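Local atomic coordinates of UDP-N-Acetylenolpyruvylglucosamine Reductase (Thermus caldophilus, PDB entry 2GQT), a protein that uses NADPH and its bound FAD to reduce UDP-N-acetylenolpyruvylglucosamine to UDP-N-acetylmuramate, a step in building the peptidoglycan of the cell wall. Residues 218-230 / 237-250. Sequence-based numbering, arbitrary orientation.
Sequences LKGLRVGDAMISL and VNLGQARAKDVLEL
Leu250 is the bump that the strand 226-228 rides on: its CG lies anti to the backbone N (chi1 -170°), which carries the two methyls of the fork up from the helix. CD2 presses on the strand backbone, 3.5 Å from Ile228 N, while CD1 reaches the carbonyl of Leu221, and Ile228 CG1 crosses the fork 3.7 Å from CD2. Two residues back along the strand, the small Ala226 leaves a shallow place for the first turn of the helix, its CB 4.0 Å from Val247 CG2 and just as near the CB of Asp246. At the edge, Val223 sets CG1 against the carboxylate end of Glu249, the two side chains crossing at about a right angle. This is a small three-stranded antiparallel sheet in the C-terminal domain of MurB, with helix 244-257 lying along one face, its segment 244-250 at 28° to strand 226-228; strands 226-228 and 236-238 form a hairpin, Met227 and Val237 being its hydrogen-bonded pair. On the face carrying Met227, Leu239 lays CD1 over the centre of the Arg222 guanidinium, 3.3 Å above its plane, and against Met227 CB. That plane is held at its edge by NE to Gly224 O and by a salt bridge from NH2 to Asp225 OD1. Asp225 is the peg of the turn: OD2 takes Gln241 N at 2.8 Å through its anti lone pair, its CB sits against Ala242, and its backbone O receives a nearly straight bond from Leu239 N (172°). Replacing Asp225 by an alanine would probably leave Gln241 N without this acceptor and Arg222 NH2 without its carboxylate, the guanidinium then being less firmly fixed against Leu239. A water donating to Asp246 OD2 and accepting from Asp225 N bridges the turn to the helix start, where the same OD2 also takes Arg243 N at the N-cap.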
# COMPACT_ATOMS: atom_id res chain seq x y z
N LEU A 218 -9.52 -11.30 21.56
CA LEU A 218 -9.44 -9.85 21.44
C LEU A 218 -10.35 -9.24 20.38
O LEU A 218 -10.56 -8.04 20.37
CB LEU A 218 -7.99 -9.39 21.27
CG LEU A 218 -7.00 -9.88 22.34
CD1 LEU A 218 -5.61 -9.33 22.08
CD2 LEU A 218 -7.47 -9.55 23.76
N LYS A 219 -10.92 -10.07 19.50
CA LYS A 219 -11.91 -9.57 18.54
C LYS A 219 -13.01 -8.84 19.28
O LYS A 219 -13.47 -9.29 20.35
CB LYS A 219 -12.49 -10.69 17.70
CG LYS A 219 -11.47 -11.33 16.78
CD LYS A 219 -11.96 -12.63 16.19
CE LYS A 219 -12.61 -12.43 14.85
NZ LYS A 219 -13.26 -13.66 14.31
N GLY A 220 -13.42 -7.69 18.75
CA GLY A 220 -14.49 -6.91 19.34
C GLY A 220 -14.10 -5.88 20.39
O GLY A 220 -14.93 -5.08 20.80
N LEU A 221 -12.84 -5.90 20.84
CA LEU A 221 -12.38 -4.87 21.77
C LEU A 221 -12.34 -3.53 21.05
O LEU A 221 -11.89 -3.44 19.90
CB LEU A 221 -11.03 -5.21 22.37
CG LEU A 221 -11.05 -6.26 23.48
CD1 LEU A 221 -9.65 -6.47 24.01
CD2 LEU A 221 -11.99 -5.90 24.63
N ARG A 222 -12.81 -2.49 21.75
CA ARG A 222 -13.10 -1.20 21.13
C ARG A 222 -12.55 -0.05 21.97
O ARG A 222 -12.79 0.01 23.18
CB ARG A 222 -14.62 -1.05 20.95
CG ARG A 222 -15.08 0.19 20.18
CD ARG A 222 -16.58 0.13 19.89
NE ARG A 222 -17.06 1.35 19.24
CZ ARG A 222 -18.28 1.54 18.77
NH1 ARG A 222 -19.20 0.58 18.85
NH2 ARG A 222 -18.60 2.69 18.20
N VAL A 223 -11.79 0.83 21.33
CA VAL A 223 -11.39 2.11 21.92
C VAL A 223 -12.02 3.20 21.05
O VAL A 223 -11.62 3.40 19.90
CB VAL A 223 -9.84 2.29 21.99
CG1 VAL A 223 -9.49 3.65 22.60
CG2 VAL A 223 -9.21 1.15 22.79
N GLY A 224 -13.02 3.89 21.58
CA GLY A 224 -13.76 4.89 20.82
C GLY A 224 -14.45 4.26 19.63
O GLY A 224 -15.29 3.38 19.79
N ASP A 225 -14.08 4.69 18.43
CA ASP A 225 -14.60 4.11 17.19
C ASP A 225 -13.62 3.13 16.50
O ASP A 225 -13.88 2.66 15.39
CB ASP A 225 -15.04 5.21 16.20
CG ASP A 225 -16.44 5.75 16.47
OD1 ASP A 225 -17.13 5.27 17.41
OD2 ASP A 225 -16.87 6.66 15.73
N ALA A 226 -12.49 2.85 17.15
CA ALA A 226 -11.54 1.84 16.67
C ALA A 226 -11.89 0.49 17.30
O ALA A 226 -12.12 0.41 18.50
CB ALA A 226 -10.12 2.25 17.03
N MET A 227 -11.95 -0.56 16.48
CA MET A 227 -12.31 -1.87 17.02
C MET A 227 -11.53 -2.96 16.32
O MET A 227 -11.31 -2.88 15.12
CB MET A 227 -13.82 -2.12 16.87
CG MET A 227 -14.29 -3.39 17.58
SD MET A 227 -16.04 -3.71 17.42
CE MET A 227 -16.12 -4.18 15.71
N ILE A 228 -11.11 -3.98 17.07
CA ILE A 228 -10.59 -5.20 16.45
C ILE A 228 -11.77 -5.91 15.78
O ILE A 228 -12.77 -6.25 16.44
CB ILE A 228 -9.89 -6.12 17.47
CG1 ILE A 228 -8.73 -5.38 18.13
CG2 ILE A 228 -9.40 -7.39 16.79
CD1 ILE A 228 -7.96 -6.17 19.17
N SER A 229 -11.66 -6.09 14.47
CA SER A 229 -12.74 -6.64 13.66
C SER A 229 -13.30 -7.94 14.23
O SER A 229 -12.55 -8.81 14.68
CB SER A 229 -12.25 -6.87 12.24
OG SER A 229 -13.20 -7.60 11.50
N LEU A 230 -14.62 -8.06 14.20
CA LEU A 230 -15.29 -9.30 14.57
C LEU A 230 -15.10 -10.40 13.50
O LEU A 230 -15.37 -11.56 13.77
CB LEU A 230 -16.78 -9.06 14.84
CG LEU A 230 -17.17 -8.15 16.01
CD1 LEU A 230 -18.67 -7.85 15.96
CD2 LEU A 230 -16.79 -8.78 17.35
N VAL A 237 -10.65 -1.88 12.59
CA VAL A 237 -11.57 -1.16 11.75
C VAL A 237 -12.03 0.16 12.39
O VAL A 237 -12.06 0.31 13.63
CB VAL A 237 -12.75 -2.06 11.31
CG1 VAL A 237 -12.23 -3.27 10.51
CG2 VAL A 237 -13.55 -2.52 12.51
N ASN A 238 -12.36 1.11 11.53
CA ASN A 238 -12.83 2.43 11.90
C ASN A 238 -14.35 2.45 11.76
O ASN A 238 -14.87 2.38 10.65
CB ASN A 238 -12.16 3.46 10.98
CG ASN A 238 -12.55 4.91 11.29
OD1 ASN A 238 -11.96 5.84 10.72
ND2 ASN A 238 -13.52 5.11 12.17
N LEU A 239 -15.05 2.50 12.89
CA LEU A 239 -16.52 2.42 12.90
C LEU A 239 -17.21 3.75 12.57
O LEU A 239 -18.43 3.81 12.47
CB LEU A 239 -17.01 1.88 14.25
CG LEU A 239 -16.59 0.45 14.60
CD1 LEU A 239 -17.01 0.11 16.01
CD2 LEU A 239 -17.17 -0.58 13.64
N GLY A 240 -16.43 4.81 12.38
CA GLY A 240 -17.00 6.08 11.96
C GLY A 240 -16.06 7.25 12.09
O GLY A 240 -15.60 7.80 11.09
N GLN A 241 -15.77 7.65 13.33
CA GLN A 241 -14.94 8.82 13.58
C GLN A 241 -13.76 8.49 14.48
O GLN A 241 -13.41 9.28 15.36
CB GLN A 241 -15.78 9.96 14.16
CG GLN A 241 -16.74 10.62 13.17
CD GLN A 241 -17.33 11.91 13.68
OE1 GLN A 241 -17.21 12.96 13.04
NE2 GLN A 241 -17.97 11.86 14.85
N ALA A 242 -13.14 7.34 14.26
CA ALA A 242 -11.95 6.96 15.02
C ALA A 242 -10.89 8.04 14.89
O ALA A 242 -10.72 8.64 13.82
CB ALA A 242 -11.40 5.62 14.55
N ARG A 243 -10.20 8.30 15.99
CA ARG A 243 -8.99 9.10 15.96
C ARG A 243 -7.81 8.14 15.94
O ARG A 243 -7.91 7.01 16.43
CB ARG A 243 -8.91 10.00 17.18
CG ARG A 243 -9.99 11.07 17.26
CD ARG A 243 -11.13 10.67 18.18
NE ARG A 243 -10.74 10.70 19.59
CZ ARG A 243 -10.85 11.77 20.38
NH1 ARG A 243 -11.35 12.91 19.91
NH2 ARG A 243 -10.47 11.70 21.65
N ALA A 244 -6.69 8.59 15.37
CA ALA A 244 -5.48 7.78 15.37
C ALA A 244 -5.06 7.38 16.79
O ALA A 244 -4.54 6.29 17.00
CB ALA A 244 -4.34 8.49 14.66
N LYS A 245 -5.31 8.27 17.75
CA LYS A 245 -5.03 8.00 19.17
C LYS A 245 -5.74 6.73 19.66
O LYS A 245 -5.16 5.95 20.43
CB LYS A 245 -5.42 9.22 20.01
CG LYS A 245 -5.58 8.96 21.50
CD LYS A 245 -5.80 10.25 22.25
CE LYS A 245 -7.18 10.83 22.01
NZ LYS A 245 -7.48 11.85 23.06
N ASP A 246 -6.98 6.55 19.21
CA ASP A 246 -7.78 5.38 19.57
C ASP A 246 -7.20 4.11 18.95
O ASP A 246 -7.13 3.08 19.61
CB ASP A 246 -9.21 5.53 19.07
CG ASP A 246 -9.87 6.78 19.58
OD1 ASP A 246 -9.78 7.04 20.80
OD2 ASP A 246 -10.49 7.50 18.76
N VAL A 247 -6.82 4.20 17.68
CA VAL A 247 -6.18 3.09 16.99
C VAL A 247 -4.89 2.69 17.72
O VAL A 247 -4.67 1.50 17.98
CB VAL A 247 -5.89 3.42 15.52
CG1 VAL A 247 -5.14 2.28 14.86
CG2 VAL A 247 -7.19 3.72 14.78
N LEU A 248 -4.04 3.66 18.06
CA LEU A 248 -2.78 3.37 18.78
C LEU A 248 -3.02 2.73 20.14
O LEU A 248 -2.30 1.82 20.54
CB LEU A 248 -1.92 4.62 18.95
CG LEU A 248 -1.17 5.18 17.74
CD1 LEU A 248 -0.57 6.53 18.11
CD2 LEU A 248 -0.08 4.24 17.22
N GLU A 249 -4.05 3.20 20.84
CA GLU A 249 -4.39 2.60 22.12
C GLU A 249 -4.78 1.13 21.96
O GLU A 249 -4.35 0.28 22.74
CB GLU A 249 -5.52 3.38 22.79
CG GLU A 249 -5.75 2.96 24.23
CD GLU A 249 -6.73 3.85 24.96
OE1 GLU A 249 -7.42 3.34 25.86
OE2 GLU A 249 -6.81 5.05 24.62
N LEU A 250 -5.58 0.83 20.95
CA LEU A 250 -5.95 -0.54 20.66
C LEU A 250 -4.74 -1.40 20.30
O LEU A 250 -4.64 -2.55 20.74
CB LEU A 250 -6.99 -0.57 19.55
CG LEU A 250 -7.67 -1.89 19.25
CD1 LEU A 250 -8.31 -2.50 20.51
CD2 LEU A 250 -8.69 -1.67 18.16
O HOH W 1 -12.87 7.14 18.27